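Local coordinates for protein putative methyltransferase from antibiotic biosynthesis pathway (PDB 3EGE) that probably transfers a methyl group from S-adenosylmethionine to an as yet unidentified acceptor, at residues G35-D40 with G56-A61; P91-D96 with E116-I121. All coordinates share one frame; numbering follows the deposited sequence.

Contact 1 (G35-D40 with G56-A61); sequences GSVIAD and GLFVYA
Val-37 lays its CG1 methyl over one face of the Tyr-60 ring, a CH-pi contact 3.7 Å from CG1 to the ring centroid and displaced toward the CE2-CZ rim. The two residues belong to neighbouring parallel strands of the Rossmann-like methyltransferase sheet, joined through helix 47-53 in a beta-alpha-beta unit. The branches of Val-37 divide the work: with CG1 anti to the backbone N (chi1 -176°) one methyl leans over the tyrosine, while CG2 meets Phe-58 CB at 3.8 Å. The Phe-58 ring itself turns an edge to the Gly-35 carbonyl, CD2 lying 3.7 Å from Gly-35 O. On the other face of the sheet Ile-38 and Val-59 run side by side, Ile-38 CG1 to Val-59 CG2 3.9 Å, and Leu-57 reaches back through CD2 to the CB of Ser-36. This face is covered by helix 47-53, whose Leu-52 and Ala-53 pack on Ile-38 and Val-59 respectively, and whose Ser-49 hydroxyl is hydrogen-bonded to Asp-40 OD2. Beneath the side chains the backbones alternate as parallel strands do: Phe-58 N gives to Ser-36 O, Ile-38 N to Phe-58 O, Tyr-60 N to Ile-38 O and Asp-40 N to Tyr-60 O. CA-H groups add to the ladder, Val-37 CA standing 3.3 Å from Phe-58 O. Both entrances to the pair are glycines with positive phi, and there Gly-35 N donates to Gly-56 O over 2.8 Å in an almost straight bond, 172° at the hydrogen.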
loop_
_atom_site.group_PDB
_atom_site.type_symbol
_atom_site.label_atom_id
_atom_site.label_comp_id
_atom_site.label_asym_id
_atom_site.label_seq_id
_atom_site.Cartn_x
_atom_site.Cartn_y
_atom_site.Cartn_z
ATOM N N GLY A 35 14.493 4.813 18.395
ATOM C CA GLY A 35 15.895 4.766 17.969
ATOM C C GLY A 35 16.285 3.508 17.198
ATOM O O GLY A 35 17.448 3.327 16.872
ATOM N N SER A 36 15.329 2.621 16.929
ATOM C CA SER A 36 15.571 1.444 16.096
ATOM C C SER A 36 15.644 1.898 14.630
ATOM O O SER A 36 15.237 3.023 14.290
ATOM C CB SER A 36 14.480 0.390 16.296
ATOM O OG SER A 36 14.473 -0.068 17.639
ATOM N N VAL A 37 16.227 1.037 13.795
ATOM C CA VAL A 37 16.417 1.270 12.374
ATOM C C VAL A 37 15.530 0.286 11.610
ATOM O O VAL A 37 15.418 -0.895 11.980
ATOM C CB VAL A 37 17.917 1.163 11.956
ATOM C CG1 VAL A 37 18.138 1.518 10.456
ATOM C CG2 VAL A 37 18.753 2.096 12.797
ATOM N N ILE A 38 14.823 0.818 10.595
ATOM C CA ILE A 38 14.022 0.026 9.700
ATOM C C ILE A 38 14.384 0.305 8.239
ATOM O O ILE A 38 14.841 1.398 7.901
ATOM C CB ILE A 38 12.456 0.197 9.941
ATOM C CG1 ILE A 38 11.945 1.620 9.618
ATOM C CG2 ILE A 38 12.079 -0.208 11.404
ATOM C CD1 ILE A 38 10.468 1.677 9.314
ATOM N N ALA A 39 14.181 -0.706 7.390
ATOM C CA ALA A 39 14.318 -0.578 5.949
ATOM C C ALA A 39 12.887 -0.491 5.431
ATOM O O ALA A 39 12.009 -1.233 5.908
ATOM C CB ALA A 39 15.031 -1.735 5.349
ATOM N N ASP A 40 12.649 0.470 4.515
ATOM C CA ASP A 40 11.355 0.666 3.824
ATOM C C ASP A 40 11.657 0.328 2.355
ATOM O O ASP A 40 12.304 1.124 1.629
ATOM C CB ASP A 40 10.852 2.111 3.997
ATOM C CG ASP A 40 9.457 2.361 3.372
ATOM O OD1 ASP A 40 8.810 1.429 2.832
ATOM O OD2 ASP A 40 9.003 3.532 3.440
ATOM N N GLY A 56 10.096 8.343 15.770
ATOM C CA GLY A 56 11.314 8.024 16.504
ATOM C C GLY A 56 12.057 6.803 15.981
ATOM O O GLY A 56 12.586 6.011 16.770
ATOM N N LEU A 57 12.099 6.650 14.657
ATOM C CA LEU A 57 12.837 5.576 13.992
ATOM C C LEU A 57 13.801 6.139 12.956
ATOM O O LEU A 57 13.570 7.228 12.428
ATOM C CB LEU A 57 11.869 4.635 13.283
ATOM C CG LEU A 57 10.975 3.766 14.167
ATOM C CD1 LEU A 57 9.864 3.138 13.345
ATOM C CD2 LEU A 57 11.816 2.703 14.925
ATOM N N PHE A 58 14.904 5.426 12.713
ATOM C CA PHE A 58 15.800 5.741 11.591
ATOM C C PHE A 58 15.274 4.858 10.454
ATOM O O PHE A 58 14.929 3.693 10.698
ATOM C CB PHE A 58 17.261 5.478 11.922
ATOM C CG PHE A 58 17.799 6.385 12.982
ATOM C CD1 PHE A 58 18.347 7.630 12.643
ATOM C CD2 PHE A 58 17.748 6.008 14.335
ATOM C CE1 PHE A 58 18.852 8.488 13.638
ATOM C CE2 PHE A 58 18.247 6.860 15.337
ATOM C CZ PHE A 58 18.803 8.101 14.985
ATOM N N VAL A 59 15.146 5.430 9.249
ATOM C CA VAL A 59 14.588 4.720 8.092
ATOM C C VAL A 59 15.552 4.712 6.904
ATOM O O VAL A 59 16.049 5.756 6.515
ATOM C CB VAL A 59 13.216 5.318 7.610
ATOM C CG1 VAL A 59 12.596 4.440 6.506
ATOM C CG2 VAL A 59 12.215 5.448 8.756
ATOM N N TYR A 60 15.820 3.520 6.354
ATOM C CA TYR A 60 16.595 3.375 5.120
ATOM C C TYR A 60 15.547 3.106 4.014
ATOM O O TYR A 60 15.012 1.999 3.907
ATOM C CB TYR A 60 17.638 2.249 5.203
ATOM C CG TYR A 60 18.708 2.377 6.286
ATOM C CD1 TYR A 60 19.125 3.623 6.784
ATOM C CD2 TYR A 60 19.376 1.232 6.746
ATOM C CE1 TYR A 60 20.125 3.723 7.761
ATOM C CE2 TYR A 60 20.392 1.323 7.728
ATOM C CZ TYR A 60 20.752 2.572 8.222
ATOM O OH TYR A 60 21.726 2.661 9.173
ATOM N N ALA A 61 15.258 4.149 3.228
ATOM C CA ALA A 61 14.267 4.109 2.135
ATOM C C ALA A 61 14.912 3.583 0.869
ATOM O O ALA A 61 15.891 4.152 0.416
ATOM C CB ALA A 61 13.695 5.495 1.878
#

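Contact 2 (P91-D96 with E116-I121); sequences PDKSVD and EMQRII
Asp-92 and Glu-116 take two edges of the Arg-119 guanidinium, and Ile-120 CG2 lies over one face, 3.5 Å above the plane and toward its rim. The three charged residues form a salt-bridge network. In one salt bridge Asp-92 OD1 accepts from Arg-119 NH1 at 2.9 Å through its anti lone pair, almost exactly in the guanidinium plane, although the two flat groups are turned 51° from each other. In the other, Glu-116 is held side-on by two nitrogens, NE to OE1 at 2.8 Å and NH2 to OE2, both meeting the carboxylate from above its plane. The bend of the arginine chain at chi3 (64°) folds the head back toward Glu-116, one turn earlier in the helix. Arg-119 NH1 also bonds to Leu-90 O, and Glu-116 OE2 accepts from Leu-88 N, which should limit rotation of the group.

The whole arrangement joins the loop leading into strand 97-101 to the C-terminal end of helix 110-120 in the Rossmann-like domain, and that loop takes up the last carbonyls of the helix. Lys-93 N binds Arg-119 O, Val-95 N binds Ile-120 O at 3.1 Å, and Ser-94 N adds a weak bond to the same oxygen. The lysine side chain, bent at chi2 (-54°), curls back to the helix end, where NZ donates to Ile-121 O at 2.7 Å and to Gln-118 O at 2.9 Å; a positive charge here would suit the negative end of the helix dipole. Deeper in, Val-95 CG2 packs on Ile-120 CG1 at 3.7 Å.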
loop_
_atom_site.group_PDB
_atom_site.type_symbol
_atom_site.label_atom_id
_atom_site.label_comp_id
_atom_site.label_asym_id
_atom_site.label_seq_id
_atom_site.Cartn_x
_atom_site.Cartn_y
_atom_site.Cartn_z
ATOM N N PRO A 91 23.958 -3.517 4.045
ATOM C CA PRO A 91 24.651 -4.707 4.530
ATOM C C PRO A 91 23.770 -5.736 5.247
ATOM O O PRO A 91 22.611 -5.472 5.563
ATOM C CB PRO A 91 25.689 -4.140 5.526
ATOM C CG PRO A 91 25.784 -2.698 5.211
ATOM C CD PRO A 91 24.431 -2.309 4.744
ATOM N N ASP A 92 24.355 -6.908 5.467
ATOM C CA ASP A 92 23.730 -7.986 6.233
ATOM C C ASP A 92 23.501 -7.455 7.646
ATOM O O ASP A 92 24.369 -6.747 8.193
ATOM C CB ASP A 92 24.691 -9.183 6.390
ATOM C CG ASP A 92 24.926 -9.983 5.124
ATOM O OD1 ASP A 92 24.290 -9.783 4.096
ATOM O OD2 ASP A 92 25.764 -10.886 5.190
ATOM N N LYS A 93 22.349 -7.767 8.222
ATOM C CA LYS A 93 22.073 -7.435 9.632
ATOM C C LYS A 93 22.322 -5.944 9.981
ATOM O O LYS A 93 22.962 -5.630 10.963
ATOM C CB LYS A 93 22.892 -8.400 10.544
ATOM C CG LYS A 93 22.781 -9.918 10.184
ATOM C CD LYS A 93 21.324 -10.358 10.144
ATOM C CE LYS A 93 21.028 -11.765 9.681
ATOM N NZ LYS A 93 19.529 -11.824 9.290
ATOM N N SER A 94 21.792 -5.068 9.130
ATOM C CA SER A 94 21.933 -3.615 9.219
ATOM C C SER A 94 20.678 -2.860 9.690
ATOM O O SER A 94 20.746 -1.637 9.929
ATOM C CB SER A 94 22.367 -3.067 7.845
ATOM O OG SER A 94 21.436 -3.415 6.855
ATOM N N VAL A 95 19.549 -3.556 9.797
ATOM C CA VAL A 95 18.305 -2.957 10.269
ATOM C C VAL A 95 17.645 -3.869 11.282
ATOM O O VAL A 95 17.846 -5.091 11.272
ATOM C CB VAL A 95 17.312 -2.616 9.086
ATOM C CG1 VAL A 95 17.987 -1.667 8.070
ATOM C CG2 VAL A 95 16.766 -3.898 8.394
ATOM N N ASP A 96 16.862 -3.246 12.159
ATOM C CA ASP A 96 16.096 -3.937 13.218
ATOM C C ASP A 96 14.765 -4.456 12.698
ATOM O O ASP A 96 14.318 -5.484 13.157
ATOM C CB ASP A 96 15.855 -3.000 14.394
ATOM C CG ASP A 96 17.130 -2.545 15.006
ATOM O OD1 ASP A 96 17.867 -3.438 15.461
ATOM O OD2 ASP A 96 17.418 -1.327 15.019
ATOM N N GLU A 116 16.167 -11.057 0.553
ATOM C CA GLU A 116 16.877 -9.797 0.846
ATOM C C GLU A 116 16.425 -9.131 2.155
ATOM O O GLU A 116 17.260 -8.592 2.878
ATOM C CB GLU A 116 16.746 -8.780 -0.324
ATOM C CG GLU A 116 17.626 -9.013 -1.547
ATOM C CD GLU A 116 19.097 -8.833 -1.244
ATOM O OE1 GLU A 116 19.758 -9.803 -0.784
ATOM O OE2 GLU A 116 19.601 -7.722 -1.476
HETATM N N MSE A 117 15.123 -9.149 2.439
HETATM C CA MSE A 117 14.593 -8.593 3.688
HETATM C C MSE A 117 15.115 -9.371 4.881
HETATM O O MSE A 117 15.550 -8.771 5.857
HETATM C CB MSE A 117 13.063 -8.578 3.721
HETATM C CG MSE A 117 12.447 -7.616 2.690
HETATM SE SE MSE A 117 10.564 -7.781 2.648
HETATM C CE MSE A 117 10.142 -6.496 1.141
ATOM N N GLN A 118 15.084 -10.701 4.779
ATOM C CA GLN A 118 15.621 -11.571 5.808
ATOM C C GLN A 118 17.134 -11.359 6.015
ATOM O O GLN A 118 17.613 -11.414 7.144
ATOM C CB GLN A 118 15.284 -13.046 5.494
ATOM C CG GLN A 118 15.787 -14.076 6.536
ATOM C CD GLN A 118 15.305 -13.815 7.975
ATOM O OE1 GLN A 118 14.141 -13.456 8.216
ATOM N NE2 GLN A 118 16.192 -14.044 8.932
ATOM N N ARG A 119 17.866 -11.092 4.934
ATOM C CA ARG A 119 19.327 -10.897 5.000
ATOM C C ARG A 119 19.720 -9.649 5.801
ATOM O O ARG A 119 20.694 -9.681 6.575
ATOM C CB ARG A 119 19.905 -10.813 3.578
ATOM C CG ARG A 119 21.421 -10.638 3.484
ATOM C CD ARG A 119 21.914 -10.456 2.060
ATOM N NE ARG A 119 21.402 -9.229 1.440
ATOM C CZ ARG A 119 21.859 -8.000 1.670
ATOM N NH1 ARG A 119 22.795 -7.758 2.575
ATOM N NH2 ARG A 119 21.305 -6.995 1.030
ATOM N N ILE A 120 18.958 -8.571 5.612
ATOM C CA ILE A 120 19.241 -7.281 6.257
ATOM C C ILE A 120 18.738 -7.142 7.685
ATOM O O ILE A 120 19.265 -6.307 8.442
ATOM C CB ILE A 120 18.767 -6.052 5.378
ATOM C CG1 ILE A 120 17.220 -5.909 5.321
ATOM C CG2 ILE A 120 19.421 -6.150 4.002
ATOM C CD1 ILE A 120 16.708 -4.621 4.645
ATOM N N ILE A 121 17.763 -7.974 8.059
ATOM C CA ILE A 121 17.097 -7.850 9.359
ATOM C C ILE A 121 17.850 -8.520 10.538
ATOM O O ILE A 121 18.444 -9.590 10.382
ATOM C CB ILE A 121 15.605 -8.314 9.266
ATOM C CG1 ILE A 121 14.727 -7.591 10.324
ATOM C CG2 ILE A 121 15.496 -9.859 9.317
ATOM C CD1 ILE A 121 13.191 -7.887 10.231
#

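Contact 1 lies within the Rossmann-like sheet, 7 of its 12 touching residues buried and Gly-35 and Phe-58 exposed; repeated backbone bonds and apolar side chains hold it. Contact 2, with 3 of 10 buried, fastens a loop to a helix end through charged groups: Asp-92 and Lys-93 are exposed, Arg-119 partly so, while Glu-116 is buried, as are Val-95, Ile-120 and Ile-121. The two meet on the sheet face carrying Ala-39 and Tyr-60: Ala-39 CB packs against Ile-120 CD1 at 3.4 Å and Tyr-60 CD2 against Val-95 CG1. Asp-96 N probably hydrogen-bonds to Val-37 O, where segment 91-96 runs directly into strand 97-101, the other neighbour of strand 37-41.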